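Local coordinates for protein 1,4-dihydroxy-2-naphthoyl-CoA hydrolase (Prochlorococcus marinus, PDB 2HX5) that probably hydrolyses 1,4-dihydroxy-2-naphthoyl-CoA to 1,4-dihydroxy-2-naphthoate and coenzyme A, a step in the making of phylloquinone (vitamin K1), at residues 40-45 and 51-56; 28-33 and 112-117. One frame throughout, in Å; residues are numbered along the deposited sequence.

Contact 1: residues 40-45 and 51-56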
loop_
_atom_site.group_PDB
_atom_site.type_symbol
_atom_site.label_atom_id
_atom_site.label_comp_id
_atom_site.label_asym_id
_atom_site.label_seq_id
_atom_site.Cartn_x
_atom_site.Cartn_y
_atom_site.Cartn_z
ATOM N N GLU A 40 8.747 -10.802 -11.464
ATOM C CA GLU A 40 8.836 -10.617 -12.932
ATOM C C GLU A 40 10.026 -11.334 -13.535
ATOM O O GLU A 40 9.932 -11.942 -14.622
ATOM C CB GLU A 40 8.898 -9.134 -13.320
ATOM C CG GLU A 40 8.712 -8.925 -14.772
ATOM C CD GLU A 40 8.757 -7.457 -15.176
ATOM O OE1 GLU A 40 8.826 -6.576 -14.298
ATOM O OE2 GLU A 40 8.765 -7.188 -16.409
ATOM N N SER A 41 11.147 -11.283 -12.831
ATOM C CA SER A 41 12.339 -11.985 -13.288
ATOM C C SER A 41 12.198 -13.498 -13.356
ATOM O O SER A 41 12.550 -14.134 -14.319
ATOM C CB SER A 41 13.501 -11.598 -12.380
ATOM O OG SER A 41 14.726 -12.162 -12.868
ATOM N N LEU A 42 11.581 -14.046 -12.314
ATOM C CA LEU A 42 11.359 -15.465 -12.275
ATOM C C LEU A 42 10.431 -15.874 -13.423
ATOM O O LEU A 42 10.702 -16.870 -14.104
ATOM C CB LEU A 42 10.741 -15.889 -10.941
ATOM C CG LEU A 42 11.585 -15.636 -9.666
ATOM C CD1 LEU A 42 10.721 -16.033 -8.436
ATOM C CD2 LEU A 42 12.909 -16.376 -9.729
ATOM N N GLU A 43 9.370 -15.088 -13.632
ATOM C CA GLU A 43 8.401 -15.299 -14.740
ATOM C C GLU A 43 9.092 -15.264 -16.125
ATOM O O GLU A 43 8.898 -16.131 -16.973
ATOM C CB GLU A 43 7.359 -14.195 -14.614
ATOM C CG GLU A 43 6.234 -14.056 -15.592
ATOM C CD GLU A 43 5.367 -12.873 -15.104
ATOM O OE1 GLU A 43 5.653 -11.690 -15.461
ATOM O OE2 GLU A 43 4.506 -13.167 -14.238
ATOM N N SER A 44 9.925 -14.237 -16.314
ATOM C CA SER A 44 10.663 -14.003 -17.570
ATOM C C SER A 44 11.730 -15.050 -17.879
ATOM O O SER A 44 12.053 -15.292 -19.037
ATOM C CB SER A 44 11.317 -12.628 -17.505
ATOM O OG SER A 44 12.026 -12.380 -18.706
ATOM N N TYR A 45 12.315 -15.622 -16.843
ATOM C CA TYR A 45 13.220 -16.758 -16.976
ATOM C C TYR A 45 12.455 -18.025 -17.385
ATOM O O TYR A 45 12.982 -18.880 -18.104
ATOM C CB TYR A 45 13.944 -16.973 -15.658
ATOM C CG TYR A 45 14.814 -18.176 -15.654
ATOM C CD1 TYR A 45 15.935 -18.253 -16.488
ATOM C CD2 TYR A 45 14.518 -19.248 -14.862
ATOM C CE1 TYR A 45 16.709 -19.387 -16.519
ATOM C CE2 TYR A 45 15.306 -20.375 -14.871
ATOM C CZ TYR A 45 16.392 -20.433 -15.704
ATOM O OH TYR A 45 17.171 -21.561 -15.710
ATOM N N ASP A 51 4.318 -22.961 -8.815
ATOM C CA ASP A 51 5.339 -23.759 -8.154
ATOM C C ASP A 51 6.077 -23.073 -7.026
ATOM O O ASP A 51 6.756 -23.718 -6.221
ATOM C CB ASP A 51 6.375 -24.188 -9.196
ATOM C CG ASP A 51 5.796 -25.099 -10.271
ATOM O OD1 ASP A 51 4.818 -25.868 -9.993
ATOM O OD2 ASP A 51 6.313 -25.043 -11.408
ATOM N N ILE A 52 5.975 -21.752 -6.953
ATOM C CA ILE A 52 6.778 -20.983 -5.980
ATOM C C ILE A 52 5.955 -20.219 -4.952
ATOM O O ILE A 52 6.307 -20.205 -3.770
ATOM C CB ILE A 52 7.801 -20.012 -6.689
ATOM C CG1 ILE A 52 8.655 -20.793 -7.708
ATOM C CG2 ILE A 52 8.670 -19.233 -5.631
ATOM C CD1 ILE A 52 9.523 -19.946 -8.623
ATOM N N PHE A 53 4.871 -19.581 -5.388
ATOM C CA PHE A 53 4.138 -18.634 -4.532
ATOM C C PHE A 53 2.817 -19.222 -4.097
ATOM O O PHE A 53 2.036 -19.664 -4.912
ATOM C CB PHE A 53 3.891 -17.281 -5.260
ATOM C CG PHE A 53 5.165 -16.517 -5.519
ATOM C CD1 PHE A 53 5.777 -15.760 -4.526
ATOM C CD2 PHE A 53 5.791 -16.617 -6.760
ATOM C CE1 PHE A 53 6.988 -15.083 -4.779
ATOM C CE2 PHE A 53 6.985 -15.920 -7.007
ATOM C CZ PHE A 53 7.583 -15.195 -6.020
ATOM N N PRO A 54 2.546 -19.179 -2.776
ATOM C CA PRO A 54 1.202 -19.544 -2.365
ATOM C C PRO A 54 0.193 -18.513 -2.930
ATOM O O PRO A 54 0.551 -17.370 -3.317
ATOM C CB PRO A 54 1.266 -19.475 -0.834
ATOM C CG PRO A 54 2.541 -19.017 -0.461
ATOM C CD PRO A 54 3.413 -18.797 -1.647
ATOM N N GLY A 55 -1.062 -18.937 -2.951
ATOM C CA GLY A 55 -2.154 -18.094 -3.437
ATOM C C GLY A 55 -2.374 -18.156 -4.945
ATOM O O GLY A 55 -3.189 -17.391 -5.485
ATOM N N SER A 56 -1.652 -19.040 -5.636
ATOM C CA SER A 56 -1.669 -19.038 -7.090
ATOM C C SER A 56 -2.841 -19.874 -7.548
ATOM O O SER A 56 -3.293 -20.771 -6.852
ATOM C CB SER A 56 -0.351 -19.589 -7.658
ATOM O OG SER A 56 0.789 -18.761 -7.360
#
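Leu42 meets Ile52 and Phe53 through one methyl group, CD1, which makes this contact a compact example of a leucine branch serving two neighbours at once. Leu42 CD1 lies 4.0 Å from Phe53 CE2, and CZ of the same ring is equally near. The methyl comes in obliquely at this corner of the phenyl group. Its second neighbour is the end of the isoleucine, with Leu42 CD1 to Ile52 CD1 at 4.1 Å. In Leu42, CG stands anti to the carbonyl carbon (chi1 -62°) and the chain runs on extended, which carries CD1 off the helix toward residues 51-56. The two receiving side chains also pack on each other: Ile52 CG2 sits 3.9 Å above one face of the Phe53 ring, displaced toward its rim. Ile52 has two modelled conformers, so its contacts, which hold for the one described, are less certain than that of Leu42 with Phe53. Ser56 OG donates a 2.9 Å hydrogen bond back to Phe53 O, tilted 32° from the carbonyl plane. Trp38 meets the Phe53 ring edge-to-face, and Phe16 of a second subunit also packs against it. Leu42 itself rests on Ile137 and Trp140 of helix 135-143. A bound 2-ethoxyethanol, probably from the crystallisation liquor, occupies a pocket lined by Leu42, Ile52 and Phe53 and by the polar Glu39, Glu43 and Asn48. Across the two segments the chemistry is purely apolar, so the join between helix 29-45 and residues 51-56 relies on shape and dispersion; it gives the pocket an apolar part, consistent with holding the alkyl portion of an amphiphilic molecule.

Contact 2: residues 28-33 and 112-117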
loop_
_atom_site.group_PDB
_atom_site.type_symbol
_atom_site.label_atom_id
_atom_site.label_comp_id
_atom_site.label_asym_id
_atom_site.label_seq_id
_atom_site.Cartn_x
_atom_site.Cartn_y
_atom_site.Cartn_z
ATOM N N HIS A 28 9.111 3.552 1.098
ATOM C CA HIS A 28 8.946 2.106 1.177
ATOM C C HIS A 28 8.427 1.483 -0.106
ATOM O O HIS A 28 8.529 0.269 -0.265
ATOM C CB HIS A 28 8.098 1.678 2.396
ATOM C CG HIS A 28 6.725 2.238 2.440
ATOM N ND1 HIS A 28 5.738 1.790 1.594
ATOM C CD2 HIS A 28 6.131 3.090 3.305
ATOM C CE1 HIS A 28 4.611 2.420 1.879
ATOM N NE2 HIS A 28 4.814 3.179 2.934
ATOM N N GLN A 29 7.906 2.277 -1.019
ATOM C CA GLN A 29 7.449 1.747 -2.304
ATOM C C GLN A 29 8.562 1.059 -3.053
ATOM O O GLN A 29 8.369 0.150 -3.849
ATOM C CB GLN A 29 6.909 2.872 -3.201
ATOM C CG GLN A 29 5.649 3.493 -2.676
ATOM C CD GLN A 29 4.444 2.650 -2.940
ATOM O OE1 GLN A 29 4.516 1.623 -3.613
ATOM N NE2 GLN A 29 3.317 3.090 -2.452
ATOM N N LEU A 30 9.788 1.543 -2.805
ATOM C CA LEU A 30 10.947 0.926 -3.487
ATOM C C LEU A 30 10.987 -0.580 -3.255
ATOM O O LEU A 30 11.350 -1.333 -4.130
ATOM C CB LEU A 30 12.278 1.536 -3.041
ATOM C CG LEU A 30 13.444 1.305 -4.029
ATOM C CD1 LEU A 30 13.399 2.255 -5.187
ATOM C CD2 LEU A 30 14.830 1.394 -3.283
ATOM N N PHE A 31 10.688 -0.982 -2.029
ATOM C CA PHE A 31 10.748 -2.418 -1.699
ATOM C C PHE A 31 9.707 -3.232 -2.377
ATOM O O PHE A 31 9.933 -4.378 -2.767
ATOM C CB PHE A 31 10.678 -2.572 -0.173
ATOM C CG PHE A 31 11.887 -2.070 0.558
ATOM C CD1 PHE A 31 13.110 -2.736 0.457
ATOM C CD2 PHE A 31 11.794 -0.943 1.323
ATOM C CE1 PHE A 31 14.218 -2.270 1.097
ATOM C CE2 PHE A 31 12.914 -0.458 1.967
ATOM C CZ PHE A 31 14.119 -1.160 1.871
ATOM N N ARG A 32 8.505 -2.659 -2.492
ATOM C CA ARG A 32 7.465 -3.312 -3.289
ATOM C C ARG A 32 7.920 -3.508 -4.744
ATOM O O ARG A 32 7.771 -4.553 -5.379
ATOM C CB ARG A 32 6.131 -2.519 -3.286
ATOM C CG ARG A 32 5.110 -3.159 -4.224
ATOM C CD ARG A 32 3.774 -2.454 -4.018
ATOM N NE ARG A 32 3.781 -1.085 -4.540
ATOM C CZ ARG A 32 3.591 -0.741 -5.804
ATOM N NH1 ARG A 32 3.409 -1.607 -6.784
ATOM N NH2 ARG A 32 3.605 0.534 -6.123
ATOM N N TRP A 33 8.508 -2.458 -5.296
ATOM C CA TRP A 33 9.016 -2.555 -6.669
ATOM C C TRP A 33 10.081 -3.644 -6.813
ATOM O O TRP A 33 10.171 -4.356 -7.828
ATOM C CB TRP A 33 9.603 -1.236 -7.161
ATOM C CG TRP A 33 8.608 -0.078 -7.194
ATOM C CD1 TRP A 33 7.274 -0.118 -7.007
ATOM C CD2 TRP A 33 8.948 1.285 -7.322
ATOM N NE1 TRP A 33 6.743 1.148 -7.075
ATOM C CE2 TRP A 33 7.753 2.039 -7.260
ATOM C CE3 TRP A 33 10.163 1.953 -7.507
ATOM C CZ2 TRP A 33 7.744 3.434 -7.353
ATOM C CZ3 TRP A 33 10.140 3.318 -7.620
ATOM C CH2 TRP A 33 8.939 4.046 -7.544
ATOM N N ILE A 112 22.107 6.450 -11.205
ATOM C CA ILE A 112 21.562 5.603 -10.146
ATOM C C ILE A 112 20.772 6.465 -9.180
ATOM O O ILE A 112 21.339 7.399 -8.594
ATOM C CB ILE A 112 22.632 4.849 -9.369
ATOM C CG1 ILE A 112 23.376 3.868 -10.296
ATOM C CG2 ILE A 112 22.007 4.004 -8.223
ATOM C CD1 ILE A 112 24.567 3.115 -9.634
ATOM N N ALA A 113 19.469 6.195 -9.031
ATOM C CA ALA A 113 18.641 6.950 -8.107
ATOM C C ALA A 113 18.488 6.233 -6.755
ATOM O O ALA A 113 18.280 6.883 -5.743
ATOM C CB ALA A 113 17.283 7.156 -8.709
ATOM N N ALA A 114 18.597 4.918 -6.734
ATOM C CA ALA A 114 18.422 4.120 -5.528
ATOM C C ALA A 114 18.967 2.723 -5.785
ATOM O O ALA A 114 19.056 2.246 -6.944
ATOM C CB ALA A 114 16.931 4.052 -5.136
ATOM N N HIS A 115 19.290 2.009 -4.710
ATOM C CA HIS A 115 19.583 0.613 -4.830
ATOM C C HIS A 115 19.139 -0.091 -3.554
ATOM O O HIS A 115 18.974 0.565 -2.521
ATOM C CB HIS A 115 21.053 0.336 -5.131
ATOM C CG HIS A 115 22.006 0.920 -4.150
ATOM N ND1 HIS A 115 22.308 0.305 -2.955
ATOM C CD2 HIS A 115 22.763 2.038 -4.203
ATOM C CE1 HIS A 115 23.236 1.022 -2.328
ATOM N NE2 HIS A 115 23.508 2.083 -3.057
ATOM N N ALA A 116 18.899 -1.392 -3.634
ATOM C CA ALA A 116 18.350 -2.140 -2.524
ATOM C C ALA A 116 18.886 -3.544 -2.550
ATOM O O ALA A 116 19.376 -4.044 -3.561
ATOM C CB ALA A 116 16.841 -2.191 -2.597
ATOM N N LEU A 117 18.748 -4.238 -1.429
ATOM C CA LEU A 117 19.220 -5.608 -1.271
ATOM C C LEU A 117 18.167 -6.335 -0.455
ATOM O O LEU A 117 17.722 -5.815 0.580
ATOM C CB LEU A 117 20.565 -5.613 -0.532
ATOM C CG LEU A 117 21.178 -6.969 -0.323
ATOM C CD1 LEU A 117 21.847 -7.471 -1.630
ATOM C CD2 LEU A 117 22.335 -6.915 0.749
#
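Leu30 reaches from helix 29-45 onto strand 111-124 and sets its forked end against two alanines, Ala114 and Ala116. It has the most surface buried here, followed by Ala116 and Ala114. Both leucine methyls bear on Ala114: CD2 of Leu30 is 3.9 Å from Ala114 CB, and CD1 of Leu30 lies 4.0 Å from that same methyl. Only CD2 also extends to the next inward-facing residue, with Leu30 CD2 to Ala116 CB at 4.2 Å. With CG set anti to the backbone N (chi1 -160°), the branch spans these two positions, while His115 between them turns its side chain from the helix, following the alternation of a beta strand. The axes of residues 29-33 and 112-117 approach to 9.4 Å and run at 64° to each other; Leu30 makes the close contacts with the small alanine methyls, while the end of Phe31 lies a little farther off. Phe106, Ala74 and Phe76 on adjoining strands also touch Leu30. At Ala113 and Ala114, both facing Phe106, the strand carries a classic beta bulge. Elsewhere on this helix, Gln29 OE1 accepts hydrogen bonds from both NE and NH2 of Arg32, close to the guanidinium plane. Salt bridges to Glu36 and Asp18 engage the same guanidinium, while Phe31 stacks on Phe31 of a third subunit. The arrangement is that of the hotdog fold, a long helix wrapped by an antiparallel sheet. Its chemistry separates by side: alkyl groups seat the helix on the sheet, whereas charged and amide groups form a network directed elsewhere.

Both contacts are buried and draw on helix 29-45, yet they use different parts of it and lie on opposite sides of the chain's centre, their own centres about 20 Å apart. Contact 2 belongs to the core of the hotdog fold, joining the first turns of the helix to the sheet across a long sequence separation. Contact 1 is local in sequence, joining the last turns of that helix to residues 51-56, just after it in the chain. Each depends on one leucine, but its partners differ: small strand methyls in contact 2, a larger alkyl chain and an aromatic ring in contact 1, beside a small-molecule pocket. Other copies of the protein adjoin both.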